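PDB 3JU7: putative PLP-dependent aminotransferase from Bacillus cereus ATCC 10987, which probably works as a pyridoxal-phosphate-dependent transaminase of the DegT/DnrJ/EryC1 family, transferring amino groups between substrates. Local coordinates for residues A[262-267]-A[350-355]; A[133-136]-A[142-145]; A[272-275]-A[279-282]. All blocks are in the same frame, centred on the assembly; numbering follows the deposited sequence.

Contact 1. Residues A[262-267]-A[350-355]; sequences EWYKQL and LPLWEG
Tyr264 carries the meeting of helix 250-270 with Leu350, Pro351 and Leu352, where strand 347-350 gives way to loop. Both pieces belong to the small C-terminal domain expected of a fold-type-I aminotransferase, in which helices pack on a short sheet. Along the helix, Trp263 lies against Lys358 of helix 358-368. Tyr264, next in line, spans the gap to the strand end. Its first torsion is unusual, chi1 -107°, off the staggered positions, and it swings the ring over to the loop. A tyrosine suits this place because its ring lies among aliphatic groups while its hydroxyl meets a backbone carbonyl. Leu350 approaches the ring obliquely, with CD1 4.0 Å from Tyr264 CE1. On the CB side of the ring, Leu352 CD1 stands 4.2 Å from Tyr264 CD2; the same leucine packs on Arg257 and Ile260 of the helix. Tyr264 also touches Val361 of helix 358-368, as does Leu267 one turn on. At the far end of the ring, Tyr264 OH donates to Pro351 O over 2.6 Å; the acceptor sits at the ring edge, the C=O...OH angle is 145°, and the donor is tilted 17° from the carbonyl plane.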
ATOM      1  N   GLU A 262       4.401  17.381  29.231  1.00 30.54           N
ATOM      2  CA  GLU A 262       4.521  18.362  30.304  1.00 31.14           C
ATOM      3  C   GLU A 262       5.242  17.739  31.500  1.00 30.35           C
ATOM      4  O   GLU A 262       6.142  18.359  32.074  1.00 31.27           O
ATOM      5  CB  GLU A 262       3.133  18.867  30.776  1.00 34.32           C
ATOM      6  CG  GLU A 262       2.286  19.709  29.763  1.00 40.20           C
ATOM      7  CD  GLU A 262       0.910  20.109  30.342  1.00 51.11           C
ATOM      8  OE1 GLU A 262       0.830  20.337  31.568  1.00 61.07           O
ATOM      9  OE2 GLU A 262      -0.094  20.200  29.591  1.00 55.77           O
ATOM     10  N   TRP A 263       4.845  16.525  31.890  1.00 27.87           N
ATOM     11  CA  TRP A 263       5.489  15.850  33.015  1.00 26.62           C
ATOM     12  C   TRP A 263       6.980  15.613  32.747  1.00 26.10           C
ATOM     13  O   TRP A 263       7.843  15.765  33.624  1.00 25.57           O
ATOM     14  CB  TRP A 263       4.834  14.498  33.305  1.00 25.59           C
ATOM     15  CG  TRP A 263       3.493  14.557  33.926  1.00 30.72           C
ATOM     16  CD1 TRP A 263       2.996  15.549  34.728  1.00 32.90           C
ATOM     17  CD2 TRP A 263       2.477  13.542  33.870  1.00 30.95           C
ATOM     18  NE1 TRP A 263       1.737  15.226  35.141  1.00 33.82           N
ATOM     19  CE2 TRP A 263       1.393  14.000  34.634  1.00 33.85           C
ATOM     20  CE3 TRP A 263       2.387  12.291  33.252  1.00 28.76           C
ATOM     21  CZ2 TRP A 263       0.222  13.261  34.783  1.00 32.10           C
ATOM     22  CZ3 TRP A 263       1.226  11.563  33.394  1.00 29.19           C
ATOM     23  CH2 TRP A 263       0.156  12.048  34.144  1.00 33.37           C
ATOM     24  N   TYR A 264       7.278  15.188  31.538  1.00 25.01           N
ATOM     25  CA  TYR A 264       8.652  14.973  31.162  1.00 26.89           C
ATOM     26  C   TYR A 264       9.446  16.273  31.342  1.00 27.44           C
ATOM     27  O   TYR A 264      10.537  16.261  31.915  1.00 24.71           O
ATOM     28  CB  TYR A 264       8.734  14.490  29.715  1.00 28.06           C
ATOM     29  CG  TYR A 264       9.073  13.025  29.514  1.00 27.97           C
ATOM     30  CD1 TYR A 264      10.296  12.509  29.935  1.00 23.86           C
ATOM     31  CD2 TYR A 264       8.207  12.180  28.850  1.00 25.65           C
ATOM     32  CE1 TYR A 264      10.621  11.183  29.721  1.00 25.16           C
ATOM     33  CE2 TYR A 264       8.525  10.862  28.640  1.00 21.06           C
ATOM     34  CZ  TYR A 264       9.733  10.361  29.056  1.00 26.48           C
ATOM     35  OH  TYR A 264      10.066   9.042  28.775  1.00 20.92           O
ATOM     36  N   LYS A 265       8.882  17.387  30.878  1.00 28.74           N
ATOM     37  CA  LYS A 265       9.588  18.659  30.899  1.00 30.89           C
ATOM     38  C   LYS A 265       9.823  19.112  32.327  1.00 31.82           C
ATOM     39  O   LYS A 265      10.929  19.536  32.695  1.00 32.15           O
ATOM     40  CB  LYS A 265       8.821  19.718  30.107  1.00 32.59           C
ATOM     41  CG  LYS A 265       8.852  19.439  28.615  1.00 39.60           C
ATOM     42  CD  LYS A 265       7.955  20.319  27.742  1.00 50.07           C
ATOM     43  CE  LYS A 265       7.528  19.538  26.482  1.00 57.27           C
ATOM     44  NZ  LYS A 265       7.046  20.386  25.360  1.00 60.13           N
ATOM     45  N   GLN A 266       8.795  18.982  33.150  1.00 31.60           N
ATOM     46  CA  GLN A 266       8.897  19.383  34.551  1.00 32.10           C
ATOM     47  C   GLN A 266       9.897  18.532  35.308  1.00 31.12           C
ATOM     48  O   GLN A 266      10.688  19.058  36.090  1.00 31.04           O
ATOM     49  CB  GLN A 266       7.544  19.268  35.245  1.00 31.68           C
ATOM     50  CG  GLN A 266       6.515  20.278  34.784  1.00 40.86           C
ATOM     51  CD  GLN A 266       5.112  19.985  35.333  1.00 50.05           C
ATOM     52  OE1 GLN A 266       4.672  18.828  35.393  1.00 52.26           O
ATOM     53  NE2 GLN A 266       4.403  21.040  35.729  1.00 57.87           N
ATOM     54  N   LEU A 267       9.840  17.220  35.094  1.00 29.79           N
ATOM     55  CA  LEU A 267      10.718  16.293  35.803  1.00 29.91           C
ATOM     56  C   LEU A 267      12.153  16.429  35.354  1.00 30.97           C
ATOM     57  O   LEU A 267      13.058  16.278  36.175  1.00 30.85           O
ATOM     58  CB  LEU A 267      10.266  14.833  35.645  1.00 29.36           C
ATOM     59  CG  LEU A 267       9.029  14.434  36.467  1.00 29.95           C
ATOM     60  CD1 LEU A 267       8.423  13.075  35.999  1.00 24.89           C
ATOM     61  CD2 LEU A 267       9.371  14.428  37.970  1.00 22.22           C
ATOM     62  N   LEU A 350      12.866   8.619  24.077  1.00 24.68           N
ATOM     63  CA  LEU A 350      12.421   8.086  25.356  1.00 23.47           C
ATOM     64  C   LEU A 350      10.960   7.707  25.242  1.00 25.86           C
ATOM     65  O   LEU A 350      10.188   8.362  24.529  1.00 26.39           O
ATOM     66  CB  LEU A 350      12.650   9.057  26.507  1.00 21.04           C
ATOM     67  CG  LEU A 350      14.085   9.501  26.783  1.00 24.04           C
ATOM     68  CD1 LEU A 350      14.115  10.572  27.878  1.00 19.86           C
ATOM     69  CD2 LEU A 350      14.957   8.324  27.180  1.00 16.87           C
ATOM     70  N   PRO A 351      10.564   6.651  25.952  1.00 25.44           N
ATOM     71  CA  PRO A 351       9.208   6.212  25.772  1.00 26.23           C
ATOM     72  C   PRO A 351       8.169   7.205  26.247  1.00 25.51           C
ATOM     73  O   PRO A 351       8.330   7.883  27.269  1.00 25.22           O
ATOM     74  CB  PRO A 351       9.134   4.897  26.565  1.00 27.28           C
ATOM     75  CG  PRO A 351      10.376   4.766  27.289  1.00 25.32           C
ATOM     76  CD  PRO A 351      11.381   5.670  26.677  1.00 26.67           C
ATOM     77  N   LEU A 352       7.094   7.242  25.482  1.00 24.39           N
ATOM     78  CA  LEU A 352       5.928   8.032  25.769  1.00 26.04           C
ATOM     79  C   LEU A 352       4.783   7.317  25.071  1.00 26.07           C
ATOM     80  O   LEU A 352       4.900   7.011  23.916  1.00 28.00           O
ATOM     81  CB  LEU A 352       6.106   9.441  25.222  1.00 26.58           C
ATOM     82  CG  LEU A 352       5.113  10.536  25.639  1.00 27.23           C
ATOM     83  CD1 LEU A 352       5.748  11.938  25.399  1.00 25.25           C
ATOM     84  CD2 LEU A 352       3.819  10.409  24.907  1.00 24.63           C
ATOM     85  N   TRP A 353       3.716   6.978  25.788  1.00 25.46           N
ATOM     86  CA  TRP A 353       2.533   6.353  25.192  1.00 23.74           C
ATOM     87  C   TRP A 353       1.348   6.584  26.103  1.00 24.63           C
ATOM     88  O   TRP A 353       1.535   6.891  27.281  1.00 24.35           O
ATOM     89  CB  TRP A 353       2.693   4.844  24.941  1.00 22.92           C
ATOM     90  CG  TRP A 353       3.699   4.138  25.796  1.00 25.58           C
ATOM     91  CD1 TRP A 353       4.995   3.874  25.465  1.00 28.36           C
ATOM     92  CD2 TRP A 353       3.503   3.607  27.110  1.00 23.53           C
ATOM     93  NE1 TRP A 353       5.616   3.207  26.483  1.00 30.28           N
ATOM     94  CE2 TRP A 353       4.726   3.034  27.510  1.00 25.39           C
ATOM     95  CE3 TRP A 353       2.420   3.559  27.983  1.00 30.35           C
ATOM     96  CZ2 TRP A 353       4.889   2.419  28.733  1.00 27.06           C
ATOM     97  CZ3 TRP A 353       2.577   2.949  29.196  1.00 30.93           C
ATOM     98  CH2 TRP A 353       3.804   2.391  29.569  1.00 32.16           C
ATOM     99  N   GLU A 354       0.146   6.438  25.536  1.00 23.34           N
ATOM    100  CA  GLU A 354      -1.094   6.657  26.261  1.00 25.56           C
ATOM    101  C   GLU A 354      -1.129   5.690  27.417  1.00 25.24           C
ATOM    102  O   GLU A 354      -0.913   4.498  27.235  1.00 29.01           O
ATOM    103  CB  GLU A 354      -2.332   6.423  25.376  1.00 25.20           C
ATOM    104  CG  GLU A 354      -2.505   7.424  24.207  1.00 29.40           C
ATOM    105  CD  GLU A 354      -3.716   7.082  23.328  1.00 31.72           C
ATOM    106  OE1 GLU A 354      -4.801   6.859  23.890  1.00 35.40           O
ATOM    107  OE2 GLU A 354      -3.591   7.018  22.082  1.00 31.49           O
ATOM    108  N   GLY A 355      -1.375   6.209  28.602  1.00 23.99           N
ATOM    109  CA  GLY A 355      -1.432   5.389  29.786  1.00 23.90           C
ATOM    110  C   GLY A 355      -0.208   5.573  30.617  1.00 24.07           C
ATOM    111  O   GLY A 355      -0.221   5.229  31.774  1.00 26.56           O
TER

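Contact 2. Residues A[133-136]-A[142-145]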
ATOM      1  N   VAL A 133      12.118  18.549  -3.654  1.00 20.98           N
ATOM      2  CA  VAL A 133      12.602  18.798  -2.321  1.00 20.28           C
ATOM      3  C   VAL A 133      11.603  18.174  -1.342  1.00 21.74           C
ATOM      4  O   VAL A 133      10.394  18.405  -1.446  1.00 20.65           O
ATOM      5  CB  VAL A 133      12.742  20.330  -2.055  1.00 21.88           C
ATOM      6  CG1 VAL A 133      13.006  20.590  -0.594  1.00 13.84           C
ATOM      7  CG2 VAL A 133      13.840  20.953  -2.978  1.00 12.67           C
ATOM      8  N   VAL A 134      12.111  17.403  -0.387  1.00 21.50           N
ATOM      9  CA  VAL A 134      11.262  16.644   0.527  1.00 21.67           C
ATOM     10  C   VAL A 134      11.763  16.876   1.953  1.00 21.94           C
ATOM     11  O   VAL A 134      12.569  16.100   2.476  1.00 20.06           O
ATOM     12  CB  VAL A 134      11.271  15.144   0.152  1.00 20.71           C
ATOM     13  CG1 VAL A 134      10.268  14.323   1.007  1.00 18.13           C
ATOM     14  CG2 VAL A 134      10.983  14.980  -1.341  1.00 14.46           C
ATOM     15  N   PRO A 135      11.307  17.964   2.581  1.00 21.77           N
ATOM     16  CA  PRO A 135      11.689  18.174   3.973  1.00 24.67           C
ATOM     17  C   PRO A 135      10.881  17.271   4.899  1.00 25.19           C
ATOM     18  O   PRO A 135       9.775  16.798   4.533  1.00 26.82           O
ATOM     19  CB  PRO A 135      11.351  19.654   4.217  1.00 24.52           C
ATOM     20  CG  PRO A 135      10.273  19.939   3.263  1.00 24.54           C
ATOM     21  CD  PRO A 135      10.436  19.045   2.082  1.00 23.18           C
ATOM     22  N   TYR A 136      11.455  17.010   6.070  1.00 24.14           N
ATOM     23  CA  TYR A 136      10.758  16.279   7.143  1.00 22.84           C
ATOM     24  C   TYR A 136      10.485  17.183   8.351  1.00 22.25           C
ATOM     25  O   TYR A 136      11.384  17.824   8.860  1.00 20.02           O
ATOM     26  CB  TYR A 136      11.614  15.093   7.523  1.00 22.81           C
ATOM     27  CG  TYR A 136      11.265  14.404   8.809  1.00 24.25           C
ATOM     28  CD1 TYR A 136       9.963  14.094   9.132  1.00 25.98           C
ATOM     29  CD2 TYR A 136      12.267  14.003   9.679  1.00 20.77           C
ATOM     30  CE1 TYR A 136       9.664  13.434  10.326  1.00 24.37           C
ATOM     31  CE2 TYR A 136      11.971  13.347  10.868  1.00 24.12           C
ATOM     32  CZ  TYR A 136      10.678  13.068  11.194  1.00 25.85           C
ATOM     33  OH  TYR A 136      10.395  12.436  12.409  1.00 30.79           O
ATOM     34  N   TRP A 142       6.614  21.845  14.504  1.00 23.50           N
ATOM     35  CA  TRP A 142       6.170  22.923  13.670  1.00 23.97           C
ATOM     36  C   TRP A 142       7.311  23.506  12.863  1.00 22.65           C
ATOM     37  O   TRP A 142       7.883  24.526  13.222  1.00 22.96           O
ATOM     38  CB  TRP A 142       5.535  23.972  14.545  1.00 24.07           C
ATOM     39  CG  TRP A 142       4.716  24.927  13.834  1.00 26.99           C
ATOM     40  CD1 TRP A 142       5.099  26.144  13.359  1.00 24.62           C
ATOM     41  CD2 TRP A 142       3.318  24.798  13.565  1.00 28.45           C
ATOM     42  NE1 TRP A 142       4.025  26.777  12.803  1.00 26.20           N
ATOM     43  CE2 TRP A 142       2.918  25.977  12.904  1.00 25.30           C
ATOM     44  CE3 TRP A 142       2.364  23.802  13.826  1.00 21.91           C
ATOM     45  CZ2 TRP A 142       1.611  26.183  12.465  1.00 24.27           C
ATOM     46  CZ3 TRP A 142       1.068  23.995  13.393  1.00 23.61           C
ATOM     47  CH2 TRP A 142       0.694  25.185  12.710  1.00 20.89           C
HETATM   48  N   MSE A 143       7.644  22.821  11.776  1.00 24.53           N
HETATM   49  CA  MSE A 143       8.628  23.304  10.799  1.00 23.20           C
HETATM   50  C   MSE A 143       7.916  24.275   9.895  1.00 24.58           C
HETATM   51  O   MSE A 143       7.042  23.894   9.111  1.00 24.92           O
HETATM   52  CB  MSE A 143       9.179  22.162   9.980  1.00 23.27           C
HETATM   53  CG  MSE A 143      10.186  22.590   8.933  1.00 22.56           C
HETATM   54 SE   MSE A 143      10.757  21.062   7.918  0.75 18.93          SE
HETATM   55  CE  MSE A 143       9.147  20.729   6.849  1.00 21.71           C
ATOM     56  N   ASN A 144       8.276  25.545  10.013  1.00 26.23           N
ATOM     57  CA  ASN A 144       7.602  26.590   9.290  1.00 26.56           C
ATOM     58  C   ASN A 144       7.771  26.386   7.794  1.00 26.14           C
ATOM     59  O   ASN A 144       8.852  26.026   7.355  1.00 26.83           O
ATOM     60  CB  ASN A 144       8.158  27.952   9.684  1.00 29.05           C
ATOM     61  CG  ASN A 144       7.208  29.069   9.337  1.00 39.20           C
ATOM     62  OD1 ASN A 144       7.117  29.506   8.166  1.00 40.95           O
ATOM     63  ND2 ASN A 144       6.463  29.538  10.356  1.00 47.63           N
ATOM     64  N   LEU A 145       6.713  26.647   7.018  1.00 26.77           N
ATOM     65  CA  LEU A 145       6.698  26.328   5.582  1.00 27.70           C
ATOM     66  C   LEU A 145       6.776  27.535   4.639  1.00 27.09           C
ATOM     67  O   LEU A 145       6.669  27.350   3.423  1.00 26.35           O
ATOM     68  CB  LEU A 145       5.453  25.484   5.239  1.00 26.98           C
ATOM     69  CG  LEU A 145       5.407  24.118   5.917  1.00 28.65           C
ATOM     70  CD1 LEU A 145       4.107  23.416   5.606  1.00 14.92           C
ATOM     71  CD2 LEU A 145       6.604  23.287   5.464  1.00 21.95           C
TER
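Met143, modelled as selenomethionine, reaches across to Pro135 and Tyr136 and is the central side chain of this contact. Its chain runs straight out from the backbone, with CG opposite the backbone N (chi1 179°) and the next torsion extended as well, then bends at the selenium (chi3 73°). The bend turns the terminal methyl onto the proline ring: Met143 CE lies 3.6 Å from Pro135 CB and 3.8 Å from Pro135 CG. The two side chains cross at about a right angle, and the methyl rests against CB and CG of the ring. Behind the methyl, Met143 SE sits 3.4 Å from Tyr136 O, a van der Waals contact with the carbonyl oxygen one residue beyond the proline. A long, flexible, apolar chain suits this place, since it can span the gap between two loop segments whose nearest CA atoms, those of Tyr136 and Met143, are 8.2 Å apart. Val160 of strand 159-161 touches both Pro135 and Met143, and Tyr148 of helix 146-153 also packs on the proline.

Away from this compact part the contact thins out. The Tyr136 side chain points to the other side, where its hydroxyl is hydrogen-bonded to Phe139 N. Leu145 is partly exposed, and its CD2 comes no nearer than 5.4 Å to Pro135 CG. Asn144 faces solvent, and its OD1 caps Glu146 N at the start of helix 146-153, a role suited to a short polar side chain. Backbone hydrogen bonds pair Val133 with Val159 and Pro135 with Asp161, so strand 130-133, the loop closed here, helix 146-153 and strand 159-161 form a beta-alpha-beta crossover, the repeating element of the large domain of fold-type-I PLP enzymes.

Contact 3. Residues A[272-275]-A[279-282]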
ATOM      1  N   GLY A 272      17.319  18.528  37.360  1.00 28.78           N
ATOM      2  CA  GLY A 272      18.572  19.164  36.944  1.00 28.93           C
ATOM      3  C   GLY A 272      19.186  18.711  35.617  1.00 28.78           C
ATOM      4  O   GLY A 272      20.313  19.093  35.294  1.00 24.45           O
ATOM      5  N   LEU A 273      18.441  17.926  34.835  1.00 29.20           N
ATOM      6  CA  LEU A 273      18.988  17.346  33.620  1.00 29.03           C
ATOM      7  C   LEU A 273      19.283  18.399  32.569  1.00 28.30           C
ATOM      8  O   LEU A 273      20.276  18.277  31.858  1.00 27.26           O
ATOM      9  CB  LEU A 273      18.063  16.260  33.073  1.00 31.07           C
ATOM     10  CG  LEU A 273      18.264  14.931  33.795  1.00 33.69           C
ATOM     11  CD1 LEU A 273      17.007  14.500  34.533  1.00 38.89           C
ATOM     12  CD2 LEU A 273      18.731  13.870  32.815  1.00 40.45           C
HETATM   13  N   MSE A 274      18.455  19.438  32.478  1.00 27.29           N
HETATM   14  CA  MSE A 274      18.756  20.519  31.552  1.00 29.32           C
HETATM   15  C   MSE A 274      20.089  21.142  31.969  1.00 31.64           C
HETATM   16  O   MSE A 274      20.955  21.401  31.129  1.00 35.18           O
HETATM   17  CB  MSE A 274      17.678  21.610  31.538  1.00 29.92           C
HETATM   18  CG  MSE A 274      16.240  21.138  31.535  1.00 31.72           C
HETATM   19 SE   MSE A 274      15.856  19.846  30.198  0.75 30.88          SE
HETATM   20  CE  MSE A 274      16.051  20.941  28.598  1.00 41.26           C
ATOM     21  N   LYS A 275      20.262  21.370  33.273  1.00 31.06           N
ATOM     22  CA  LYS A 275      21.498  21.944  33.773  1.00 30.89           C
ATOM     23  C   LYS A 275      22.702  21.086  33.368  1.00 30.41           C
ATOM     24  O   LYS A 275      23.761  21.633  33.081  1.00 32.61           O
ATOM     25  CB  LYS A 275      21.442  22.157  35.302  1.00 29.01           C
ATOM     26  N   GLN A 279      19.186  18.330  26.186  1.00 29.54           N
ATOM     27  CA  GLN A 279      18.367  19.345  25.515  1.00 29.93           C
ATOM     28  C   GLN A 279      17.318  18.835  24.557  1.00 27.34           C
ATOM     29  O   GLN A 279      17.494  17.821  23.859  1.00 25.73           O
ATOM     30  CB  GLN A 279      19.238  20.410  24.824  1.00 31.10           C
ATOM     31  CG  GLN A 279      19.990  19.955  23.646  1.00 37.04           C
ATOM     32  CD  GLN A 279      20.842  21.077  23.049  1.00 53.36           C
ATOM     33  OE1 GLN A 279      21.669  21.721  23.749  1.00 42.27           O
ATOM     34  NE2 GLN A 279      20.660  21.310  21.735  1.00 55.44           N
ATOM     35  N   LEU A 280      16.237  19.609  24.525  1.00 25.65           N
ATOM     36  CA  LEU A 280      15.056  19.320  23.751  1.00 26.82           C
ATOM     37  C   LEU A 280      15.110  20.061  22.424  1.00 25.15           C
ATOM     38  O   LEU A 280      15.958  20.942  22.223  1.00 23.78           O
ATOM     39  CB  LEU A 280      13.811  19.724  24.550  1.00 26.93           C
ATOM     40  CG  LEU A 280      13.698  19.038  25.919  1.00 29.10           C
ATOM     41  CD1 LEU A 280      12.736  19.793  26.818  1.00 26.95           C
ATOM     42  CD2 LEU A 280      13.288  17.573  25.769  1.00 21.00           C
ATOM     43  N   GLN A 281      14.210  19.696  21.515  1.00 23.49           N
ATOM     44  CA  GLN A 281      14.144  20.329  20.190  1.00 24.34           C
ATOM     45  C   GLN A 281      13.729  21.800  20.294  1.00 23.12           C
ATOM     46  O   GLN A 281      12.850  22.143  21.070  1.00 24.17           O
ATOM     47  CB  GLN A 281      13.156  19.556  19.320  1.00 24.63           C
ATOM     48  CG  GLN A 281      13.028  19.997  17.862  1.00 27.19           C
ATOM     49  CD  GLN A 281      12.096  19.044  17.088  1.00 25.02           C
ATOM     50  OE1 GLN A 281      11.264  18.378  17.694  1.00 22.58           O
ATOM     51  NE2 GLN A 281      12.242  18.979  15.772  1.00 23.45           N
ATOM     52  N   LYS A 282      14.351  22.670  19.517  1.00 23.61           N
ATOM     53  CA  LYS A 282      13.930  24.058  19.482  1.00 24.77           C
ATOM     54  C   LYS A 282      12.775  24.153  18.483  1.00 26.71           C
ATOM     55  O   LYS A 282      12.988  24.151  17.262  1.00 31.01           O
ATOM     56  CB  LYS A 282      15.084  24.976  19.100  1.00 22.43           C
TER
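The terminal methyl of Met274, modelled as selenomethionine, meets Leu280 and the backbone of Gln279. Met274 CE is 3.9 Å from Leu280 CD1, and Leu280 CG follows at 4.0 Å, so the methyl lies against one branch of the leucine near its fork. On the neighbouring residue, Met274 CE approaches Gln279 CA at 4.2 Å. The two apolar side chains cross at about a right angle. A folded chain brings the methyl there: the second and third torsions of Met274 both turn (chi2 -51°, chi3 -68°), curling the end round to the other segment although the CB itself does not head for it. The flexibility of methionine suits this loop position at the protein surface. Gln279, by contrast, directs its polar end away from the methyl.

What positions Met274 is the end of helix 250-270. Gly272, with its positive phi, is the C' residue of a Schellman motif: Leu273 N bonds back to Leu268 O and Gly272 N to Gln269 O. Glycine tolerates that backbone turn well. Leu273 also packs on Leu268, the apolar contact that usually accompanies this motif, and Met274 touches the same leucine. The other partner is placed by strand 291-294: Gln279 shares backbone hydrogen bonds with Leu294, and Leu280 rests on Met291 and Ile293.

From the N terminus, contact 2 is completed first: residues 133-136 and 142-145 close a short loop between strand 130-133 and helix 146-153, before either other contact begins. Much later helix 250-270 opens contact 1, which closes only at 350-355, ahead of helix 358-368. Contact 3 is nested inside that long loop. Contact 1 ties helix 250-270 to the end of strand 347-350, and contact 3 ties the chain just past that helix to the approach to strand 291-294. The two touch through Lys265 CG and Leu280 CD1, 4.3 Å apart. Contact 2 lies apart, its centre about 25 Å from that of contact 1 and 23 Å from that of contact 3.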